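Local atomic coordinates of Serine/threonine-protein kinase-like protein ACR4 (Arabidopsis thaliana, PDB entry 7A0J), a protein that controls formative cell division in meristems as a membrane receptor kinase responding to the CLE40 peptide, and is represented here by its extracellular beta-propeller domain. Residues Leu1-Gly12 with Gly50-Leu61; Ile117-Cys125 with Phe134-Ser142. All coordinates share one frame; numbering follows the deposited sequence.

Interaction 1 of 2, residues Leu1-Gly12 with Gly50-Leu61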
# COMPACT_ATOMS: atom_id res chain seq x y z
N LEU A 1 3.01 4.89 -0.03
CA LEU A 1 1.60 5.01 -0.52
C LEU A 1 0.94 3.63 -0.54
O LEU A 1 1.68 2.62 -0.57
CB LEU A 1 1.59 5.62 -1.93
CG LEU A 1 1.92 7.11 -2.03
CD1 LEU A 1 1.98 7.54 -3.49
CD2 LEU A 1 0.92 7.96 -1.26
N GLY A 2 -0.39 3.59 -0.54
CA GLY A 2 -1.19 2.41 -0.91
C GLY A 2 -1.45 1.47 0.25
O GLY A 2 -1.39 1.91 1.42
N SER A 3 -1.74 0.20 -0.07
CA SER A 3 -2.29 -0.83 0.85
C SER A 3 -1.19 -1.81 1.26
O SER A 3 -0.16 -1.88 0.56
CB SER A 3 -3.44 -1.55 0.20
OG SER A 3 -4.33 -0.63 -0.42
N MET A 4 -1.42 -2.55 2.34
CA MET A 4 -0.54 -3.68 2.75
C MET A 4 -0.55 -4.72 1.62
O MET A 4 -1.63 -4.98 1.05
CB MET A 4 -1.02 -4.34 4.05
CG MET A 4 0.03 -5.25 4.65
SD MET A 4 -0.39 -5.81 6.31
CE MET A 4 -1.77 -6.90 5.95
N SER A 5 0.62 -5.29 1.31
CA SER A 5 0.82 -6.21 0.17
C SER A 5 2.04 -7.10 0.43
O SER A 5 2.78 -6.82 1.40
CB SER A 5 0.95 -5.43 -1.11
OG SER A 5 1.19 -6.28 -2.22
N SER A 6 2.23 -8.14 -0.39
CA SER A 6 3.42 -9.02 -0.37
C SER A 6 4.62 -8.28 -0.99
O SER A 6 5.75 -8.76 -0.82
CB SER A 6 3.14 -10.33 -1.07
OG SER A 6 3.05 -10.15 -2.48
N ILE A 7 4.36 -7.18 -1.70
CA ILE A 7 5.39 -6.28 -2.30
C ILE A 7 5.05 -4.82 -1.94
O ILE A 7 3.85 -4.51 -1.80
CB ILE A 7 5.50 -6.50 -3.82
CG1 ILE A 7 4.18 -6.23 -4.54
CG2 ILE A 7 6.02 -7.90 -4.10
CD1 ILE A 7 4.29 -6.22 -6.05
N ALA A 8 6.07 -3.98 -1.79
CA ALA A 8 5.94 -2.56 -1.38
C ALA A 8 7.13 -1.76 -1.92
O ALA A 8 8.18 -2.37 -2.21
CB ALA A 8 5.84 -2.46 0.12
N ILE A 9 6.96 -0.44 -2.04
CA ILE A 9 7.98 0.49 -2.60
C ILE A 9 8.19 1.66 -1.64
O ILE A 9 7.19 2.23 -1.16
CB ILE A 9 7.57 0.98 -4.00
CG1 ILE A 9 7.70 -0.14 -5.05
CG2 ILE A 9 8.34 2.23 -4.40
CD1 ILE A 9 7.22 0.24 -6.43
N SER A 10 9.46 1.98 -1.37
CA SER A 10 9.90 3.22 -0.68
C SER A 10 10.49 4.18 -1.72
O SER A 10 11.02 3.69 -2.74
CB SER A 10 10.88 2.91 0.41
OG SER A 10 10.28 2.11 1.42
N TYR A 11 10.38 5.48 -1.47
CA TYR A 11 10.70 6.57 -2.43
C TYR A 11 11.21 7.80 -1.67
O TYR A 11 11.29 7.74 -0.42
CB TYR A 11 9.46 6.89 -3.27
CG TYR A 11 8.19 7.02 -2.46
CD1 TYR A 11 7.41 5.91 -2.18
CD2 TYR A 11 7.79 8.24 -1.95
CE1 TYR A 11 6.25 6.01 -1.43
CE2 TYR A 11 6.63 8.37 -1.20
CZ TYR A 11 5.86 7.25 -0.93
OH TYR A 11 4.73 7.36 -0.19
N GLY A 12 11.55 8.86 -2.40
CA GLY A 12 12.03 10.15 -1.85
C GLY A 12 13.51 10.37 -2.13
O GLY A 12 14.10 9.56 -2.87
N GLY A 50 2.82 -8.82 5.64
CA GLY A 50 2.53 -7.72 4.70
C GLY A 50 3.56 -6.61 4.78
O GLY A 50 4.22 -6.49 5.83
N LEU A 51 3.70 -5.83 3.70
CA LEU A 51 4.66 -4.71 3.58
C LEU A 51 3.94 -3.47 3.04
O LEU A 51 2.95 -3.62 2.29
CB LEU A 51 5.80 -5.12 2.64
CG LEU A 51 6.65 -6.30 3.10
CD1 LEU A 51 7.51 -6.82 1.96
CD2 LEU A 51 7.51 -5.93 4.29
N THR A 52 4.43 -2.28 3.42
CA THR A 52 3.96 -0.96 2.93
C THR A 52 5.09 0.06 3.11
O THR A 52 5.70 0.07 4.20
CB THR A 52 2.66 -0.55 3.63
OG1 THR A 52 2.20 0.67 3.05
CG2 THR A 52 2.81 -0.38 5.13
N GLY A 53 5.36 0.86 2.08
CA GLY A 53 6.51 1.79 2.03
C GLY A 53 6.07 3.24 1.93
O GLY A 53 4.97 3.50 1.41
N GLY A 54 6.92 4.15 2.42
CA GLY A 54 6.71 5.61 2.34
C GLY A 54 7.98 6.32 1.93
O GLY A 54 8.84 5.67 1.31
N ASP A 55 8.10 7.60 2.28
CA ASP A 55 9.29 8.44 1.98
C ASP A 55 10.37 8.15 3.02
O ASP A 55 10.23 8.62 4.17
CB ASP A 55 8.92 9.93 1.93
CG ASP A 55 10.01 10.81 1.35
OD1 ASP A 55 11.20 10.48 1.55
OD2 ASP A 55 9.67 11.80 0.68
N GLY A 56 11.41 7.40 2.63
CA GLY A 56 12.62 7.15 3.43
C GLY A 56 12.50 5.92 4.32
O GLY A 56 13.46 5.65 5.06
N PHE A 57 11.38 5.19 4.28
CA PHE A 57 11.13 4.04 5.18
C PHE A 57 10.28 2.97 4.50
O PHE A 57 9.42 3.29 3.67
CB PHE A 57 10.48 4.52 6.48
CG PHE A 57 9.09 5.08 6.31
CD1 PHE A 57 8.88 6.43 6.08
CD2 PHE A 57 7.98 4.25 6.38
CE1 PHE A 57 7.60 6.93 5.93
CE2 PHE A 57 6.70 4.75 6.22
CZ PHE A 57 6.51 6.10 6.00
N MET A 58 10.56 1.71 4.86
CA MET A 58 9.73 0.51 4.57
C MET A 58 9.16 0.02 5.90
O MET A 58 9.90 0.06 6.90
CB MET A 58 10.58 -0.58 3.92
CG MET A 58 9.84 -1.87 3.61
SD MET A 58 8.39 -1.63 2.55
CE MET A 58 9.14 -1.02 1.04
N CYS A 59 7.88 -0.38 5.92
CA CYS A 59 7.24 -0.99 7.11
C CYS A 59 6.61 -2.33 6.73
O CYS A 59 6.32 -2.54 5.54
CB CYS A 59 6.18 -0.10 7.76
SG CYS A 59 6.75 1.58 8.13
N GLY A 60 6.44 -3.19 7.73
CA GLY A 60 5.79 -4.51 7.60
C GLY A 60 4.99 -4.85 8.84
O GLY A 60 5.30 -4.29 9.91
N LEU A 61 3.98 -5.70 8.69
CA LEU A 61 3.24 -6.32 9.82
C LEU A 61 3.98 -7.60 10.22
O LEU A 61 4.01 -8.53 9.39
CB LEU A 61 1.80 -6.59 9.39
CG LEU A 61 0.88 -7.17 10.47
CD1 LEU A 61 0.90 -6.31 11.73
CD2 LEU A 61 -0.54 -7.32 9.95
O HOH W 1 4.27 0.53 -0.84
O HOH W 2 1.71 0.14 0.45
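Tyr11 spreads one face of its ring over the Gly54-Asp55 peptide, with Gly54 O 3.7 Å above the ring plane and over its centre. Its CG stands between the backbone N and the carbonyl carbon (chi1 46°), which folds the ring back onto the other segment. Gly54 is sandwiched, since its CA also lies against a face of Phe57; a side chain there would run into that ring. The backbones lock beside the ring: Tyr11 N donates to Gly54 O, and Gly56 N reaches Tyr11 O at 3.1 Å. With a leucine in place of Tyr11, the hydroxyl shared by Leu1 N and Asp98 would be lost and the Gly54 peptide would probably be left without its flat cover. In one of its two conformers Ser10 OG lies 2.7 Å from Phe57 O, which accepts from Gly54 N. Ala8 CB presses on Met58 SD at 3.6 Å, and at Gly53 any CB would collide with Ile9 O.

Strands 7-10 and 50-53 are the inner strands of two successive propeller blades, their axes 20° from parallel and 5.0 Å apart at closest approach.

Between the two ends, water replaces direct backbone hydrogen bonds, and here the seam is looser. One water accepts from Ile9 N and from Gly53 N; another lies 2.7 Å from Thr52 OG1, which is also hydrogen-bonded to Ala96 N, and within hydrogen-bonding distance of Ser3 O and Leu1 O. Beyond them Ser5 and Leu51 form a single antiparallel hydrogen-bonded pair. This end is close-packed though partly exposed: Met4 CG lies on Gly50 CA, and SD is 3.9 Å from Leu61 CB.

Interaction 2 of 2, residues Ile117-Cys125 with Phe134-Ser142; sequences IISSSLVDC and FVFDKQLHS
A beta hairpin at the outer edge of a propeller blade, built from strands 120-127 and 132-136, brings Val123 against Phe134 as an antiparallel hydrogen-bonded pair. Val123 N donates to Phe134 O at 3.0 Å with an angle of 170° at the hydrogen, and Phe134 N returns the bond to Val123 O. Next along, Leu122 and Val135 make a non-hydrogen-bonded pair whose side chains run side by side, Leu122 CD2 3.9 Å from Val135 CG1. On the other face Val123 CG2 meets the edge of the Phe136 ring at CE2, 3.8 Å away, while Cys125 SG, disulfide-bonded to Cys102, sits at the edge of Phe134, 5.0 Å from the ring centroid. Trp163 meets both phenylalanine rings.

The chain corners at Ser121 and again at Asp137-Lys138, as it leaves the outermost strand of one blade for strand 139-145 of the next, so a single pair of segments bonds within a blade and then between blades. At the first corner Ser121 holds Phe136 twice: its O accepts from Phe136 N, and its OG donates to Phe136 O at 3.0 Å. Ser120 OG, bonded also to Arg105 O, accepts from Leu122 N in an ST turn spanning the bend. Beyond it Ser120 and Leu140 exchange two backbone bonds, Leu140 N reaching Ser120 O at 2.8 Å. Lys138 O is buried here without a polar partner. Gln139, its chain bent at chi2 (-66°), curls back so that Ser119 OG donates to OE1 at 2.8 Å, in the amide plane and on a lone pair.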
# COMPACT_ATOMS: atom_id res chain seq x y z
N ILE A 117 -11.23 -12.71 12.47
CA ILE A 117 -10.93 -11.28 12.79
C ILE A 117 -10.21 -10.64 11.60
O ILE A 117 -8.96 -10.63 11.60
CB ILE A 117 -10.11 -11.17 14.09
N ILE A 118 -10.97 -10.15 10.62
CA ILE A 118 -10.47 -9.49 9.38
C ILE A 118 -10.73 -7.98 9.46
O ILE A 118 -10.04 -7.23 8.73
CB ILE A 118 -11.12 -10.13 8.13
CG1 ILE A 118 -10.74 -11.60 7.98
CG2 ILE A 118 -10.77 -9.34 6.86
CD1 ILE A 118 -11.66 -12.39 7.08
N SER A 119 -11.67 -7.54 10.31
CA SER A 119 -12.12 -6.13 10.40
C SER A 119 -11.88 -5.57 11.81
O SER A 119 -11.57 -6.36 12.72
CB SER A 119 -13.57 -6.01 10.01
OG SER A 119 -14.42 -6.62 10.98
N SER A 120 -12.01 -4.25 11.95
CA SER A 120 -11.91 -3.50 13.23
C SER A 120 -12.42 -2.06 13.04
O SER A 120 -12.45 -1.60 11.88
CB SER A 120 -10.50 -3.50 13.77
OG SER A 120 -10.39 -2.68 14.92
N SER A 121 -12.79 -1.40 14.14
CA SER A 121 -13.24 0.01 14.20
C SER A 121 -12.16 0.89 14.85
O SER A 121 -12.41 2.10 15.02
CB SER A 121 -14.55 0.09 14.94
OG SER A 121 -14.37 0.56 16.27
N LEU A 122 -11.00 0.30 15.17
CA LEU A 122 -9.87 0.96 15.88
C LEU A 122 -8.68 1.09 14.93
O LEU A 122 -8.16 0.05 14.48
CB LEU A 122 -9.50 0.11 17.11
CG LEU A 122 -10.66 -0.28 18.03
CD1 LEU A 122 -10.20 -1.29 19.06
CD2 LEU A 122 -11.26 0.95 18.70
N VAL A 123 -8.27 2.33 14.63
CA VAL A 123 -7.15 2.65 13.70
C VAL A 123 -6.18 3.60 14.40
O VAL A 123 -6.60 4.73 14.74
CB VAL A 123 -7.67 3.25 12.37
CG1 VAL A 123 -6.53 3.70 11.47
CG2 VAL A 123 -8.57 2.27 11.63
N ASP A 124 -4.94 3.15 14.61
CA ASP A 124 -3.82 3.95 15.17
C ASP A 124 -2.92 4.41 14.02
O ASP A 124 -2.53 3.56 13.20
CB ASP A 124 -3.01 3.14 16.19
CG ASP A 124 -3.84 2.63 17.35
OD1 ASP A 124 -4.61 3.42 17.91
OD2 ASP A 124 -3.70 1.43 17.67
N CYS A 125 -2.61 5.71 13.96
CA CYS A 125 -1.71 6.32 12.95
C CYS A 125 -0.56 7.04 13.65
O CYS A 125 -0.78 7.58 14.75
CB CYS A 125 -2.49 7.25 12.02
SG CYS A 125 -3.86 6.42 11.17
N PHE A 134 -7.85 6.74 16.34
CA PHE A 134 -9.21 6.87 15.77
C PHE A 134 -10.08 5.69 16.24
O PHE A 134 -9.60 4.54 16.23
CB PHE A 134 -9.17 6.91 14.24
CG PHE A 134 -8.38 8.05 13.65
CD1 PHE A 134 -8.93 9.32 13.55
CD2 PHE A 134 -7.09 7.85 13.19
CE1 PHE A 134 -8.20 10.37 13.00
CE2 PHE A 134 -6.36 8.90 12.64
CZ PHE A 134 -6.92 10.15 12.55
N VAL A 135 -11.32 5.99 16.65
CA VAL A 135 -12.38 5.00 16.99
C VAL A 135 -13.61 5.30 16.12
O VAL A 135 -14.37 6.22 16.48
CB VAL A 135 -12.72 5.03 18.50
CG1 VAL A 135 -13.77 3.99 18.86
CG2 VAL A 135 -11.48 4.86 19.36
N PHE A 136 -13.76 4.56 15.02
CA PHE A 136 -14.86 4.74 14.03
C PHE A 136 -16.06 3.89 14.44
O PHE A 136 -15.91 3.00 15.31
CB PHE A 136 -14.37 4.39 12.62
CG PHE A 136 -13.18 5.19 12.16
CD1 PHE A 136 -13.25 6.57 12.04
CD2 PHE A 136 -11.98 4.57 11.83
CE1 PHE A 136 -12.15 7.31 11.62
CE2 PHE A 136 -10.89 5.31 11.40
CZ PHE A 136 -10.97 6.67 11.29
N ASP A 137 -17.22 4.14 13.82
CA ASP A 137 -18.53 3.53 14.17
C ASP A 137 -18.86 2.37 13.21
O ASP A 137 -20.00 1.87 13.27
CB ASP A 137 -19.65 4.59 14.16
CG ASP A 137 -19.78 5.37 12.87
OD1 ASP A 137 -19.20 4.93 11.85
OD2 ASP A 137 -20.45 6.41 12.88
N LYS A 138 -17.90 1.96 12.38
CA LYS A 138 -18.05 0.85 11.39
C LYS A 138 -16.84 -0.10 11.49
O LYS A 138 -15.76 0.35 11.91
CB LYS A 138 -18.13 1.39 9.96
CG LYS A 138 -19.41 2.15 9.61
CD LYS A 138 -19.55 2.45 8.13
CE LYS A 138 -18.39 3.23 7.55
NZ LYS A 138 -18.18 4.52 8.26
N GLN A 139 -17.04 -1.36 11.10
CA GLN A 139 -15.96 -2.36 10.88
C GLN A 139 -15.26 -2.03 9.56
O GLN A 139 -15.97 -1.89 8.54
CB GLN A 139 -16.54 -3.77 10.89
CG GLN A 139 -17.10 -4.20 12.24
CD GLN A 139 -16.03 -4.32 13.29
OE1 GLN A 139 -14.96 -4.88 13.06
NE2 GLN A 139 -16.32 -3.80 14.47
N LEU A 140 -13.93 -1.89 9.57
CA LEU A 140 -13.11 -1.48 8.40
C LEU A 140 -12.07 -2.57 8.09
O LEU A 140 -11.65 -3.27 9.02
CB LEU A 140 -12.42 -0.15 8.70
CG LEU A 140 -13.33 1.03 9.01
CD1 LEU A 140 -12.52 2.22 9.49
CD2 LEU A 140 -14.18 1.41 7.80
N HIS A 141 -11.69 -2.67 6.82
CA HIS A 141 -10.53 -3.48 6.33
C HIS A 141 -9.95 -2.79 5.09
O HIS A 141 -10.46 -1.72 4.70
CB HIS A 141 -10.96 -4.93 6.06
CG HIS A 141 -11.95 -5.08 4.96
ND1 HIS A 141 -11.58 -5.39 3.67
CD2 HIS A 141 -13.30 -4.97 4.95
CE1 HIS A 141 -12.65 -5.47 2.91
NE2 HIS A 141 -13.72 -5.21 3.67
N SER A 142 -8.91 -3.39 4.49
CA SER A 142 -8.24 -2.93 3.25
C SER A 142 -7.78 -1.47 3.40
O SER A 142 -8.14 -0.64 2.55
CB SER A 142 -9.16 -3.10 2.06
OG SER A 142 -9.57 -4.46 1.94

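How the interactions relate
From the N terminus, strand 2-3 joins the edge of the sheet containing strand 139-145, and strand 7-10 then begins the first repeat. Interaction 1 closes a loop over 37 residues that finish the first repeat and enter the second, and so ties the first blade to the second close to the centre of the propeller. Interaction 2 opens only afterwards and encloses just eight residues, the far end of the hairpin with its turn, linking the third repeat to the fourth farther out. The two are in series, neither nested nor crossed. Their centres lie about 20 Å apart and their nearest atoms about 5 Å, without touching, yet neighbouring strands 2-3 and 139-145 let both reach the same sheet.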